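Aspartate--tRNA(Asp/Asn) ligase (Sulfolobus tokodaii, PDB 1WYD) catalyses the ATP-dependent attachment of L-aspartate to tRNA(Asp) and, with relaxed specificity, probably also to tRNA(Asn). Local coordinates at residues Ser164-Gly169 with Arg327-Lys332; Ala182-Ser187 with Pro207-Glu212. All blocks are in the same frame, centred on the assembly; numbering follows the deposited sequence.

Both interactions belong to the class II synthetase catalytic domain and lie on the same side of the chain's centre, with their own centres about 14 Å apart. Interaction 2 is nested within the loop that interaction 1 closes, and the two meet where Glu167 OE2 lies 3.9 Å from Gln186 NE2, a packing contact. Glu167, predicted to bind L-aspartate, reaches to about 5 Å, nearest side-chain atoms, from Arg210, predicted to bind both L-aspartate and ATP. The side chain of Tyr330 comes to about 4 Å, nearest atoms, from that of Arg359, also predicted to bind L-aspartate. Both contacts thus hold residues predicted to bind aspartate or ATP.

Interaction 1: residues Ser164-Gly169 with Arg327-Lys332; sequences SATEGG and RPFYTK
Glu167 and Tyr330 join two loops of the class II synthetase catalytic domain through a single side-chain hydrogen bond, backed by light packing at the predicted aspartate site. Segment 164-169 follows strand 161-162 and, with its Thr-Glu-Gly-Gly sequence, probably corresponds to the flipping loop of aspartyl-tRNA synthetases. Residues 327-332 belong to the loop between strands 316-320 and 343-348 and hold a type I beta turn from Pro328 to Thr331, closed by Thr331 N bonding to Pro328 O at 3.3 Å.

The phenol Tyr330 OH donates to Glu167 OE2 over 2.9 Å, reaching it from above the carboxylate plane, 63° out of it. Relative to the tyrosine, that oxygen lies at the ring edge, near the ring plane; the two flat groups are turned 73° apart. Glu167 CG, anti to its carbonyl carbon (chi1 -47°), lies 3.9 Å from Tyr330 CE2, and the bend at chi2 turns the carboxylate toward the phenol. The other oxygen, Glu167 OE1, rests 3.8 Å from Pro328 CG. Pro328 also packs on the tyrosine, since its CB sits 3.3 Å above the middle of one face of the Tyr330 ring. The turn thereby probably helps to hold the ring.

Thr166 packs beside this bond, its methyl CG2 meeting Tyr330 CE2 obliquely at 4.1 Å. Phe383 of helix 381-384 meets Phe329 edge-to-face and also touches Thr166 and Tyr330, while Gln189 and Glu193 of helix 189-199 pack on Tyr330. Phe329 is buried against Leu366, Ala369 and Leu370 of helix 363-371. Its ring still turns one edge to the glutamate's loop, where Phe329 CE2 approaches the backbone Thr166 O to 3.4 Å.

Interaction 2: residues Ala182-Ser187 with Pro207-Glu212; sequences AFLAQS and PAWRAE
Leu184 and Trp209 pack where the end of strand 180-184 meets the end of strand 201-209, the strand that leads into the Arg-Ala-Glu of class II motif 2. This is the tight part: Leu184 CD1 makes a CH-pi contact over the five-membered ring of Trp209, 3.4 Å from its centroid, while Pro207 CB covers the opposite face of the indole. Trp209 N bonds to Ala185 O at 3.1 Å, and Lys160 of the second subunit also packs on Trp209, so this end borders the dimer interface. Toward the active site the contact turns polar and looser, between the partly exposed Gln186 and Arg210, with a bound buffer molecule about 5 Å from the side chain of Arg210. Gln186 CG lies between its backbone N and carbonyl carbon (chi1 75°), and the chain then runs extended beside Arg210. The guanidinium grips Gln186 OE1 side-on through NE, from above the amide carbonyl plane, and NH2, and bonds Glu212 through NH1 in a salt bridge. A leucine in place of Arg210 would probably leave Gln186 OE1 without either of these donors and the Glu212 carboxylate without its salt-bridge mate. Arg210 NH2 meets Gln186 OE1 on a lone pair at 3.0 Å.

Interaction 1: residues Ser164-Gly169 with Arg327-Lys332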
loop_
_atom_site.group_PDB
_atom_site.type_symbol
_atom_site.label_atom_id
_atom_site.label_comp_id
_atom_site.label_asym_id
_atom_site.label_seq_id
_atom_site.Cartn_x
_atom_site.Cartn_y
_atom_site.Cartn_z
ATOM N N SER B 164 21.600 -5.583 -5.828
ATOM C CA SER B 164 22.584 -4.518 -5.685
ATOM C C SER B 164 21.897 -3.183 -5.792
ATOM O O SER B 164 20.812 -3.100 -6.326
ATOM C CB SER B 164 23.711 -4.654 -6.720
ATOM O OG SER B 164 23.210 -4.628 -8.052
ATOM N N ALA B 165 22.537 -2.141 -5.280
ATOM C CA ALA B 165 21.965 -0.800 -5.211
ATOM C C ALA B 165 21.852 -0.145 -6.572
ATOM O O ALA B 165 22.643 -0.436 -7.482
ATOM C CB ALA B 165 22.833 0.066 -4.304
ATOM N N THR B 166 20.900 0.776 -6.702
ATOM C CA THR B 166 20.695 1.482 -7.962
ATOM C C THR B 166 21.599 2.705 -8.026
ATOM O O THR B 166 22.124 3.047 -9.084
ATOM C CB THR B 166 19.209 1.819 -8.122
ATOM O OG1 THR B 166 18.540 0.664 -8.640
ATOM C CG2 THR B 166 18.965 2.919 -9.187
ATOM N N GLU B 167 21.788 3.357 -6.888
ATOM C CA GLU B 167 22.757 4.445 -6.786
ATOM C C GLU B 167 23.830 4.136 -5.731
ATOM O O GLU B 167 23.557 4.221 -4.532
ATOM C CB GLU B 167 22.062 5.779 -6.475
ATOM C CG GLU B 167 20.835 6.100 -7.335
ATOM C CD GLU B 167 19.792 6.900 -6.568
ATOM O OE1 GLU B 167 20.178 7.898 -5.919
ATOM O OE2 GLU B 167 18.590 6.539 -6.596
ATOM N N GLY B 168 25.035 3.762 -6.195
ATOM C CA GLY B 168 26.204 3.511 -5.341
ATOM C C GLY B 168 26.556 4.735 -4.508
ATOM O O GLY B 168 26.504 5.859 -5.015
ATOM N N GLY B 169 26.886 4.529 -3.231
ATOM C CA GLY B 169 26.986 5.627 -2.274
ATOM C C GLY B 169 25.837 5.630 -1.269
ATOM O O GLY B 169 26.012 6.007 -0.096
ATOM N N ARG B 327 22.440 14.944 -9.460
ATOM C CA ARG B 327 21.223 14.156 -9.615
ATOM C C ARG B 327 21.625 12.803 -10.191
ATOM O O ARG B 327 22.666 12.716 -10.807
ATOM C CB ARG B 327 20.249 14.887 -10.536
ATOM C CG ARG B 327 19.709 16.189 -9.922
ATOM C CD ARG B 327 18.330 16.012 -9.361
ATOM N NE ARG B 327 18.097 16.768 -8.152
ATOM C CZ ARG B 327 16.920 16.849 -7.537
ATOM N NH1 ARG B 327 15.853 16.188 -7.986
ATOM N NH2 ARG B 327 16.828 17.597 -6.452
ATOM N N PRO B 328 20.836 11.744 -9.966
ATOM C CA PRO B 328 21.178 10.405 -10.465
ATOM C C PRO B 328 21.512 10.322 -11.952
ATOM O O PRO B 328 21.185 11.218 -12.729
ATOM C CB PRO B 328 19.919 9.611 -10.154
ATOM C CG PRO B 328 19.458 10.222 -8.899
ATOM C CD PRO B 328 19.604 11.708 -9.158
ATOM N N PHE B 329 22.167 9.231 -12.331
ATOM C CA PHE B 329 22.475 8.944 -13.732
ATOM C C PHE B 329 21.203 8.729 -14.552
ATOM O O PHE B 329 21.232 8.795 -15.779
ATOM C CB PHE B 329 23.338 7.677 -13.817
ATOM C CG PHE B 329 22.571 6.396 -13.531
ATOM C CD1 PHE B 329 22.091 5.603 -14.579
ATOM C CD2 PHE B 329 22.340 5.975 -12.224
ATOM C CE1 PHE B 329 21.371 4.409 -14.325
ATOM C CE2 PHE B 329 21.624 4.776 -11.959
ATOM C CZ PHE B 329 21.143 3.994 -13.016
ATOM N N TYR B 330 20.103 8.401 -13.887
ATOM C CA TYR B 330 18.887 8.046 -14.610
ATOM C C TYR B 330 18.061 9.291 -14.965
ATOM O O TYR B 330 17.031 9.177 -15.623
ATOM C CB TYR B 330 18.033 6.958 -13.874
ATOM C CG TYR B 330 17.733 7.235 -12.408
ATOM C CD1 TYR B 330 16.790 8.164 -12.045
ATOM C CD2 TYR B 330 18.391 6.538 -11.393
ATOM C CE1 TYR B 330 16.504 8.429 -10.718
ATOM C CE2 TYR B 330 18.111 6.789 -10.045
ATOM C CZ TYR B 330 17.163 7.747 -9.725
ATOM O OH TYR B 330 16.871 8.028 -8.413
ATOM N N THR B 331 18.535 10.468 -14.542
ATOM C CA THR B 331 17.842 11.749 -14.760
ATOM C C THR B 331 18.275 12.438 -16.077
ATOM O O THR B 331 19.442 12.632 -16.320
ATOM C CB THR B 331 18.024 12.637 -13.480
ATOM O OG1 THR B 331 16.852 12.525 -12.659
ATOM C CG2 THR B 331 18.081 14.124 -13.776
ATOM N N LYS B 332 17.313 12.766 -16.938
ATOM C CA LYS B 332 17.598 13.433 -18.225
ATOM C C LYS B 332 18.208 14.822 -18.004
ATOM O O LYS B 332 17.786 15.552 -17.110
ATOM C CB LYS B 332 16.338 13.526 -19.083
ATOM C CG LYS B 332 16.544 14.192 -20.434
ATOM C CD LYS B 332 15.686 13.565 -21.538
ATOM C CE LYS B 332 15.547 14.538 -22.734
ATOM N NZ LYS B 332 14.256 14.343 -23.466
#

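Interaction 2: residues Ala182-Ser187 with Pro207-Glu212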
loop_
_atom_site.group_PDB
_atom_site.type_symbol
_atom_site.label_atom_id
_atom_site.label_comp_id
_atom_site.label_asym_id
_atom_site.label_seq_id
_atom_site.Cartn_x
_atom_site.Cartn_y
_atom_site.Cartn_z
ATOM N N ALA B 182 21.924 -9.831 0.353
ATOM C CA ALA B 182 21.079 -8.873 -0.423
ATOM C C ALA B 182 20.768 -7.663 0.417
ATOM O O ALA B 182 21.277 -7.520 1.529
ATOM C CB ALA B 182 19.831 -9.533 -0.936
ATOM N N PHE B 183 19.950 -6.770 -0.112
ATOM C CA PHE B 183 19.638 -5.531 0.568
ATOM C C PHE B 183 18.141 -5.065 0.443
ATOM O O PHE B 183 17.381 -5.474 -0.457
ATOM C CB PHE B 183 20.575 -4.416 0.062
ATOM C CG PHE B 183 22.044 -4.826 -0.078
ATOM C CD1 PHE B 183 22.562 -5.235 -1.319
ATOM C CD2 PHE B 183 22.918 -4.757 1.027
ATOM C CE1 PHE B 183 23.926 -5.625 -1.428
ATOM C CE2 PHE B 183 24.264 -5.132 0.917
ATOM C CZ PHE B 183 24.764 -5.567 -0.308
ATOM N N LEU B 184 17.771 -4.183 1.365
ATOM C CA LEU B 184 16.492 -3.579 1.398
ATOM C C LEU B 184 16.493 -2.344 0.433
ATOM O O LEU B 184 17.346 -1.417 0.527
ATOM C CB LEU B 184 16.181 -3.155 2.849
ATOM C CG LEU B 184 15.557 -4.134 3.824
ATOM C CD1 LEU B 184 14.962 -3.421 5.041
ATOM C CD2 LEU B 184 14.483 -4.975 3.165
ATOM N N ALA B 185 15.554 -2.349 -0.493
ATOM C CA ALA B 185 15.424 -1.250 -1.463
ATOM C C ALA B 185 15.253 0.107 -0.802
ATOM O O ALA B 185 14.621 0.206 0.231
ATOM C CB ALA B 185 14.252 -1.531 -2.390
ATOM N N GLN B 186 15.785 1.168 -1.403
ATOM C CA GLN B 186 15.494 2.523 -0.879
ATOM C C GLN B 186 14.367 3.217 -1.631
ATOM O O GLN B 186 13.941 4.305 -1.262
ATOM C CB GLN B 186 16.740 3.410 -0.871
ATOM C CG GLN B 186 17.121 3.901 -2.256
ATOM C CD GLN B 186 18.226 4.914 -2.228
ATOM O OE1 GLN B 186 18.265 5.777 -1.355
ATOM N NE2 GLN B 186 19.147 4.805 -3.173
ATOM N N SER B 187 13.899 2.621 -2.711
ATOM C CA SER B 187 12.885 3.279 -3.512
ATOM C C SER B 187 12.536 2.281 -4.584
ATOM O O SER B 187 13.338 1.392 -4.831
ATOM C CB SER B 187 13.452 4.563 -4.094
ATOM O OG SER B 187 13.719 4.451 -5.479
ATOM N N PRO B 207 6.691 0.566 1.851
ATOM C CA PRO B 207 7.890 0.824 2.646
ATOM C C PRO B 207 9.138 0.909 1.763
ATOM O O PRO B 207 9.216 0.278 0.710
ATOM C CB PRO B 207 7.926 -0.375 3.593
ATOM C CG PRO B 207 6.478 -0.969 3.481
ATOM C CD PRO B 207 6.127 -0.767 2.116
ATOM N N ALA B 208 10.071 1.765 2.181
ATOM C CA ALA B 208 11.463 1.742 1.747
ATOM C C ALA B 208 12.452 1.944 2.961
ATOM O O ALA B 208 12.062 2.185 4.122
ATOM C CB ALA B 208 11.697 2.803 0.710
ATOM N N TRP B 209 13.747 1.848 2.698
ATOM C CA TRP B 209 14.689 1.886 3.822
ATOM C C TRP B 209 16.042 2.474 3.487
ATOM O O TRP B 209 16.577 2.282 2.400
ATOM C CB TRP B 209 14.879 0.488 4.368
ATOM C CG TRP B 209 13.640 -0.236 4.843
ATOM C CD1 TRP B 209 13.137 -0.250 6.113
ATOM C CD2 TRP B 209 12.860 -1.153 4.103
ATOM N NE1 TRP B 209 12.067 -1.114 6.203
ATOM C CE2 TRP B 209 11.872 -1.673 4.967
ATOM C CE3 TRP B 209 12.880 -1.592 2.774
ATOM C CZ2 TRP B 209 10.895 -2.586 4.542
ATOM C CZ3 TRP B 209 11.921 -2.518 2.357
ATOM C CH2 TRP B 209 10.952 -3.018 3.243
ATOM N N ARG B 210 16.602 3.187 4.454
ATOM C CA ARG B 210 17.936 3.762 4.273
ATOM C C ARG B 210 18.774 3.534 5.501
ATOM O O ARG B 210 18.286 3.706 6.626
ATOM C CB ARG B 210 17.842 5.258 3.959
ATOM C CG ARG B 210 18.015 5.532 2.513
ATOM C CD ARG B 210 19.491 5.622 2.035
ATOM N NE ARG B 210 19.567 6.319 0.748
ATOM C CZ ARG B 210 20.353 7.356 0.458
ATOM N NH1 ARG B 210 21.207 7.857 1.347
ATOM N NH2 ARG B 210 20.293 7.888 -0.759
ATOM N N ALA B 211 20.037 3.172 5.309
ATOM C CA ALA B 211 20.875 2.798 6.472
ATOM C C ALA B 211 21.836 3.847 7.070
ATOM O O ALA B 211 22.732 3.473 7.813
ATOM C CB ALA B 211 21.625 1.519 6.186
ATOM N N GLU B 212 21.668 5.134 6.779
ATOM C CA GLU B 212 22.606 6.134 7.310
ATOM C C GLU B 212 22.320 6.417 8.756
ATOM O O GLU B 212 21.225 6.131 9.260
ATOM C CB GLU B 212 22.553 7.461 6.552
ATOM C CG GLU B 212 23.304 7.463 5.243
ATOM C CD GLU B 212 22.494 6.840 4.107
ATOM O OE1 GLU B 212 21.261 6.662 4.279
ATOM O OE2 GLU B 212 23.082 6.532 3.032
HETATM O O HOH W 1 17.925 -0.332 2.678
#